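Putative uncharacterized protein PH1404 (Pyrococcus horikoshii, PDB 3AF6) probably cleaves single-stranded RNA as a zinc-dependent archaeal CPSF-type nuclease, releasing nascent transcripts from RNA polymerase to terminate transcription. Local coordinates at residues R479-E482 with Q483-E487; D459-I462 with W463-T466. One frame throughout, in Å; residues are numbered along the deposited sequence.

Contact 1 (R479-E482 with Q483-E487)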
ATOM      1  N   ARG A 479      -6.941  -6.669  17.472  1.00 50.56           N
ATOM      2  CA  ARG A 479      -8.338  -6.713  17.877  1.00 53.72           C
ATOM      3  C   ARG A 479      -9.239  -6.925  16.673  1.00 55.02           C
ATOM      4  O   ARG A 479      -9.916  -7.949  16.552  1.00 55.54           O
ATOM      5  CB  ARG A 479      -8.731  -5.420  18.591  1.00 56.30           C
ATOM      6  CG  ARG A 479     -10.134  -5.460  19.170  1.00 62.38           C
ATOM      7  CD  ARG A 479     -10.366  -4.353  20.192  1.00 67.57           C
ATOM      8  NE  ARG A 479     -10.862  -3.123  19.579  1.00 72.14           N
ATOM      9  CZ  ARG A 479     -11.206  -2.035  20.265  1.00 75.77           C
ATOM     10  NH1 ARG A 479     -11.098  -2.031  21.591  1.00 77.16           N
ATOM     11  NH2 ARG A 479     -11.673  -0.959  19.632  1.00 77.00           N
ATOM     12  N   LEU A 480      -9.237  -5.950  15.777  1.00 56.33           N
ATOM     13  CA  LEU A 480     -10.051  -6.016  14.577  1.00 57.80           C
ATOM     14  C   LEU A 480      -9.755  -7.297  13.796  1.00 59.39           C
ATOM     15  O   LEU A 480     -10.628  -7.813  13.104  1.00 58.35           O
ATOM     16  CB  LEU A 480      -9.773  -4.793  13.703  1.00 58.21           C
ATOM     17  CG  LEU A 480     -10.939  -4.181  12.930  1.00 57.71           C
ATOM     18  CD1 LEU A 480     -10.441  -2.973  12.157  1.00 58.05           C
ATOM     19  CD2 LEU A 480     -11.537  -5.200  11.994  1.00 59.49           C
ATOM     20  N   ARG A 481      -8.533  -7.814  13.915  1.00 61.55           N
ATOM     21  CA  ARG A 481      -8.154  -9.026  13.197  1.00 64.74           C
ATOM     22  C   ARG A 481      -8.909 -10.257  13.662  1.00 67.77           C
ATOM     23  O   ARG A 481      -9.586 -10.914  12.871  1.00 68.88           O
ATOM     24  CB  ARG A 481      -6.666  -9.312  13.341  1.00 64.65           C
ATOM     25  CG  ARG A 481      -6.244 -10.516  12.518  1.00 67.27           C
ATOM     26  CD  ARG A 481      -4.920 -11.072  12.965  1.00 67.68           C
ATOM     27  NE  ARG A 481      -3.999  -9.997  13.281  1.00 72.27           N
ATOM     28  CZ  ARG A 481      -2.700 -10.172  13.485  1.00 75.18           C
ATOM     29  NH1 ARG A 481      -1.935  -9.126  13.774  1.00 76.27           N
ATOM     30  NH2 ARG A 481      -2.171 -11.387  13.383  1.00 74.95           N
ATOM     31  N   GLU A 482      -8.764 -10.580  14.944  1.00 71.32           N
ATOM     32  CA  GLU A 482      -9.434 -11.739  15.527  1.00 74.44           C
ATOM     33  C   GLU A 482     -10.944 -11.582  15.336  1.00 75.19           C
ATOM     34  O   GLU A 482     -11.657 -12.541  15.039  1.00 74.68           O
ATOM     35  CB  GLU A 482      -9.093 -11.843  17.018  1.00 75.95           C
ATOM     36  CG  GLU A 482      -7.592 -11.876  17.317  1.00 79.35           C
ATOM     37  CD  GLU A 482      -6.890 -13.119  16.773  1.00 82.08           C
ATOM     38  OE1 GLU A 482      -7.260 -14.242  17.182  1.00 83.57           O
ATOM     39  OE2 GLU A 482      -5.963 -12.977  15.942  1.00 83.16           O
ATOM     40  N   GLN A 483     -11.417 -10.352  15.495  1.00 76.47           N
ATOM     41  CA  GLN A 483     -12.827 -10.034  15.336  1.00 78.35           C
ATOM     42  C   GLN A 483     -13.280 -10.343  13.911  1.00 80.76           C
ATOM     43  O   GLN A 483     -14.460 -10.219  13.591  1.00 80.68           O
ATOM     44  CB  GLN A 483     -13.052  -8.553  15.631  1.00 76.96           C
ATOM     45  CG  GLN A 483     -14.507  -8.135  15.710  1.00 74.97           C
ATOM     46  CD  GLN A 483     -14.657  -6.668  16.044  1.00 74.01           C
ATOM     47  OE1 GLN A 483     -13.814  -6.090  16.733  1.00 74.18           O
ATOM     48  NE2 GLN A 483     -15.741  -6.059  15.577  1.00 73.26           N
ATOM     49  N   ILE A 484     -12.336 -10.733  13.057  1.00 84.40           N
ATOM     50  CA  ILE A 484     -12.653 -11.048  11.670  1.00 88.13           C
ATOM     51  C   ILE A 484     -12.788 -12.548  11.466  1.00 91.25           C
ATOM     52  O   ILE A 484     -13.877 -13.099  11.607  1.00 90.98           O
ATOM     53  CB  ILE A 484     -11.571 -10.524  10.676  1.00 87.75           C
ATOM     54  CG1 ILE A 484     -11.509  -8.996  10.697  1.00 87.20           C
ATOM     55  CG2 ILE A 484     -11.888 -11.006   9.256  1.00 87.25           C
ATOM     56  CD1 ILE A 484     -12.733  -8.314  10.147  1.00 86.94           C
ATOM     57  N   PHE A 485     -11.679 -13.211  11.153  1.00 95.06           N
ATOM     58  CA  PHE A 485     -11.727 -14.640  10.893  1.00 99.17           C
ATOM     59  C   PHE A 485     -12.193 -15.519  12.048  1.00101.38           C
ATOM     60  O   PHE A 485     -13.099 -16.342  11.864  1.00102.62           O
ATOM     61  CB  PHE A 485     -10.383 -15.142  10.338  1.00100.06           C
ATOM     62  CG  PHE A 485      -9.193 -14.838  11.201  1.00101.42           C
ATOM     63  CD1 PHE A 485      -9.014 -15.470  12.428  1.00102.51           C
ATOM     64  CD2 PHE A 485      -8.220 -13.949  10.759  1.00101.81           C
ATOM     65  CE1 PHE A 485      -7.880 -15.221  13.203  1.00103.52           C
ATOM     66  CE2 PHE A 485      -7.083 -13.693  11.524  1.00102.37           C
ATOM     67  CZ  PHE A 485      -6.912 -14.331  12.749  1.00103.15           C
ATOM     68  N   LYS A 486     -11.607 -15.347  13.231  1.00102.43           N
ATOM     69  CA  LYS A 486     -11.995 -16.162  14.380  1.00103.09           C
ATOM     70  C   LYS A 486     -13.511 -16.237  14.575  1.00103.45           C
ATOM     71  O   LYS A 486     -14.046 -17.315  14.846  1.00104.07           O
ATOM     72  CB  LYS A 486     -11.303 -15.653  15.651  1.00102.75           C
ATOM     73  CG  LYS A 486      -9.804 -15.949  15.673  1.00102.52           C
ATOM     74  CD  LYS A 486      -9.527 -17.443  15.428  1.00101.58           C
ATOM     75  CE  LYS A 486      -8.039 -17.756  15.430  1.00 99.90           C
ATOM     76  NZ  LYS A 486      -7.422 -17.429  16.740  1.00 99.12           N
ATOM     77  N   GLU A 487     -14.201 -15.108  14.426  1.00103.40           N
ATOM     78  CA  GLU A 487     -15.653 -15.082  14.570  1.00103.25           C
ATOM     79  C   GLU A 487     -16.316 -14.982  13.203  1.00102.97           C
ATOM     80  O   GLU A 487     -15.653 -14.775  12.184  1.00102.57           O
ATOM     81  CB  GLU A 487     -16.101 -13.891  15.420  1.00102.96           C
ATOM     82  CG  GLU A 487     -15.981 -14.085  16.930  1.00103.22           C
ATOM     83  CD  GLU A 487     -14.564 -14.393  17.387  1.00103.27           C
ATOM     84  OE1 GLU A 487     -14.098 -15.530  17.165  1.00102.93           O
ATOM     85  OE2 GLU A 487     -13.913 -13.495  17.968  1.00103.15           O
TER
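The Phe485 ring has the carbonyl oxygen Arg481 O over one face, displaced toward the rim, while Lys486 CD lies at its edge, in the ring plane. Arg481 and Phe485 run side by side: the methylenes CG and CD pass alongside the rim at CE2 and CZ, with Arg481 CG 3.4 Å from Phe485 CE2, and the guanidinium plane is turned 66° from the ring. A long arginine suits this place because its aliphatic stem can run beside an aromatic while the charged group is carried beyond it; a sulfate ion, probably from the crystallisation liquor, lies about 4 Å from the side chain. Phe485 has CG between backbone N and carbonyl carbon (chi1 56°), which brings the ring back toward 479-482. Glu482 follows the same course, its carboxylate almost perpendicular to the ring. Its OE1 offers the syn lone pair to Lys486 NZ at 3.2 Å, a salt bridge between residues four apart, on the more exposed side. On the buried side Leu480 CD2 meets Ile484 CD1 at 3.8 Å, branched apolar groups facing the interior. Gln483 N donates to Arg479 O at 3.0 Å, a backbone bond of the helix. These residues thus join helix 478-482 to the segment that leads to strand 497-499 of the Beta-Casp domain, with Leu480 touching Leu375, Ile484 touching Asn490 and Phe485 touching Pro473.

Contact 2 (D459-I462 with W463-T466)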
ATOM      1  N   ASP A 459     -19.671   5.557  -1.911  1.00 56.21           N
ATOM      2  CA  ASP A 459     -19.507   5.744  -3.347  1.00 55.90           C
ATOM      3  C   ASP A 459     -18.077   6.020  -3.805  1.00 56.13           C
ATOM      4  O   ASP A 459     -17.380   6.845  -3.220  1.00 57.86           O
ATOM      5  CB  ASP A 459     -20.392   6.906  -3.807  1.00 54.87           C
ATOM      6  CG  ASP A 459     -20.908   6.727  -5.220  1.00 53.50           C
ATOM      7  OD1 ASP A 459     -20.349   5.881  -5.956  1.00 52.00           O
ATOM      8  OD2 ASP A 459     -21.868   7.441  -5.586  1.00 49.60           O
ATOM      9  N   GLY A 460     -17.644   5.328  -4.855  1.00 54.75           N
ATOM     10  CA  GLY A 460     -16.319   5.574  -5.389  1.00 53.61           C
ATOM     11  C   GLY A 460     -15.257   4.524  -5.169  1.00 53.21           C
ATOM     12  O   GLY A 460     -14.089   4.860  -4.967  1.00 55.25           O
ATOM     13  N   MET A 461     -15.640   3.256  -5.233  1.00 51.14           N
ATOM     14  CA  MET A 461     -14.691   2.168  -5.026  1.00 49.61           C
ATOM     15  C   MET A 461     -14.286   2.014  -3.557  1.00 45.91           C
ATOM     16  O   MET A 461     -13.352   1.295  -3.232  1.00 45.26           O
ATOM     17  CB  MET A 461     -13.457   2.362  -5.912  1.00 52.96           C
ATOM     18  CG  MET A 461     -13.749   2.220  -7.399  1.00 57.21           C
ATOM     19  SD  MET A 461     -14.391   0.575  -7.827  1.00 64.59           S
ATOM     20  CE  MET A 461     -16.220   0.873  -7.858  1.00 64.14           C
ATOM     21  N   ILE A 462     -15.003   2.695  -2.674  1.00 44.80           N
ATOM     22  CA  ILE A 462     -14.770   2.596  -1.240  1.00 43.86           C
ATOM     23  C   ILE A 462     -15.132   1.181  -0.802  1.00 44.84           C
ATOM     24  O   ILE A 462     -14.465   0.593   0.046  1.00 46.49           O
ATOM     25  CB  ILE A 462     -15.670   3.557  -0.446  1.00 42.38           C
ATOM     26  CG1 ILE A 462     -15.240   5.001  -0.683  1.00 39.53           C
ATOM     27  CG2 ILE A 462     -15.642   3.190   1.027  1.00 41.27           C
ATOM     28  CD1 ILE A 462     -16.032   6.005   0.139  1.00 41.81           C
ATOM     29  N   TRP A 463     -16.200   0.640  -1.381  1.00 46.24           N
ATOM     30  CA  TRP A 463     -16.629  -0.705  -1.034  1.00 47.77           C
ATOM     31  C   TRP A 463     -15.633  -1.726  -1.552  1.00 47.21           C
ATOM     32  O   TRP A 463     -15.283  -2.676  -0.851  1.00 48.54           O
ATOM     33  CB  TRP A 463     -18.013  -0.992  -1.607  1.00 50.98           C
ATOM     34  CG  TRP A 463     -18.558  -2.329  -1.182  1.00 54.09           C
ATOM     35  CD1 TRP A 463     -18.732  -3.434  -1.969  1.00 53.52           C
ATOM     36  CD2 TRP A 463     -18.985  -2.702   0.137  1.00 53.90           C
ATOM     37  NE1 TRP A 463     -19.242  -4.469  -1.222  1.00 54.40           N
ATOM     38  CE2 TRP A 463     -19.408  -4.048   0.072  1.00 53.43           C
ATOM     39  CE3 TRP A 463     -19.049  -2.030   1.364  1.00 53.20           C
ATOM     40  CZ2 TRP A 463     -19.892  -4.735   1.187  1.00 53.13           C
ATOM     41  CZ3 TRP A 463     -19.530  -2.713   2.472  1.00 53.70           C
ATOM     42  CH2 TRP A 463     -19.947  -4.054   2.375  1.00 53.85           C
ATOM     43  N   GLU A 464     -15.171  -1.526  -2.778  1.00 47.61           N
ATOM     44  CA  GLU A 464     -14.192  -2.426  -3.372  1.00 46.08           C
ATOM     45  C   GLU A 464     -12.973  -2.442  -2.453  1.00 45.75           C
ATOM     46  O   GLU A 464     -12.441  -3.507  -2.134  1.00 44.96           O
ATOM     47  CB  GLU A 464     -13.829  -1.931  -4.777  1.00 47.93           C
ATOM     48  CG  GLU A 464     -12.893  -2.816  -5.588  1.00 52.08           C
ATOM     49  CD  GLU A 464     -12.971  -4.282  -5.212  1.00 57.21           C
ATOM     50  OE1 GLU A 464     -14.082  -4.766  -4.880  1.00 59.87           O
ATOM     51  OE2 GLU A 464     -11.914  -4.956  -5.266  1.00 57.74           O
ATOM     52  N   ALA A 465     -12.561  -1.261  -1.993  1.00 43.92           N
ATOM     53  CA  ALA A 465     -11.409  -1.149  -1.102  1.00 43.25           C
ATOM     54  C   ALA A 465     -11.674  -1.861   0.220  1.00 43.59           C
ATOM     55  O   ALA A 465     -10.784  -2.514   0.781  1.00 41.16           O
ATOM     56  CB  ALA A 465     -11.085   0.314  -0.844  1.00 43.10           C
ATOM     57  N   THR A 466     -12.901  -1.729   0.719  1.00 42.99           N
ATOM     58  CA  THR A 466     -13.254  -2.367   1.977  1.00 42.05           C
ATOM     59  C   THR A 466     -13.148  -3.880   1.831  1.00 42.84           C
ATOM     60  O   THR A 466     -12.842  -4.576   2.792  1.00 44.26           O
ATOM     61  CB  THR A 466     -14.677  -2.000   2.424  1.00 40.42           C
ATOM     62  OG1 THR A 466     -14.799  -0.575   2.522  1.00 37.96           O
ATOM     63  CG2 THR A 466     -14.979  -2.618   3.780  1.00 37.23           C
TER
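Ile462 O accepts two bonds from Thr466, one from the backbone N at 2.9 Å and one from the hydroxyl OG1 at 2.8 Å. The two donors come from opposite faces of the carbonyl plane, so the oxygen is gripped from both sides. Thr466 can do this because OG1 lies beside its own backbone N (chi1 -57°), folded back along the helix; a threonine here meets a buried carbonyl with its hydroxyl, which has Gln437 OE1 as a second polar neighbour within hydrogen-bonding distance. One residue earlier, Ala465 N donates to Met461 O at 2.9 Å. Alanine suits this buried place against Leu290 of helix 282-301 and Gln437 of helix 435-447, where a methyl lets these elements approach closely. Met461, at the N-cap position, also bends its thioether over the first turn, SD lying 4.0 Å from Glu464 CB. The carboxylate of Glu464 leads away from this contact: its OE2 is hydrogen-bonded to Thr152 and Ser150, linking the helix to residues in the region assigned to the N-terminal KH part. Farther out, past Gly460, whose positive phi (108°) would press a side chain on the preceding carbonyl, Asp459 forms a salt bridge with Arg506 and a hydrogen bond with Tyr533, fixing the strand end. The turn thereby joins strand 456-459 of the parallel Beta-Casp sheet to helix 462-471, with Ile462 packed on Ile519 of strand 516-520 and Ala436 of helix 435-447.

In the fold
Both contacts belong to the Beta-Casp domain and come in series along the chain, contact 2 first. Strand 456-459 leads through contact 2 into helix 462-471; contact 1 lies at helix 478-482 and what follows it, before the chain continues to strand 497-499. These two strands are neighbours in the six-stranded parallel sheet, 497-499 at its edge, so both contacts sit in one strand-to-strand connection. Their centres are about 21 Å apart, with nearest atoms about 8 Å apart and no touch. Contact 2 is buried and is the one nearer the zinc site, its Ala465 side chain about 13 Å from a zinc ion, whereas contact 1 is partly buried and lies away from the metal-binding residues.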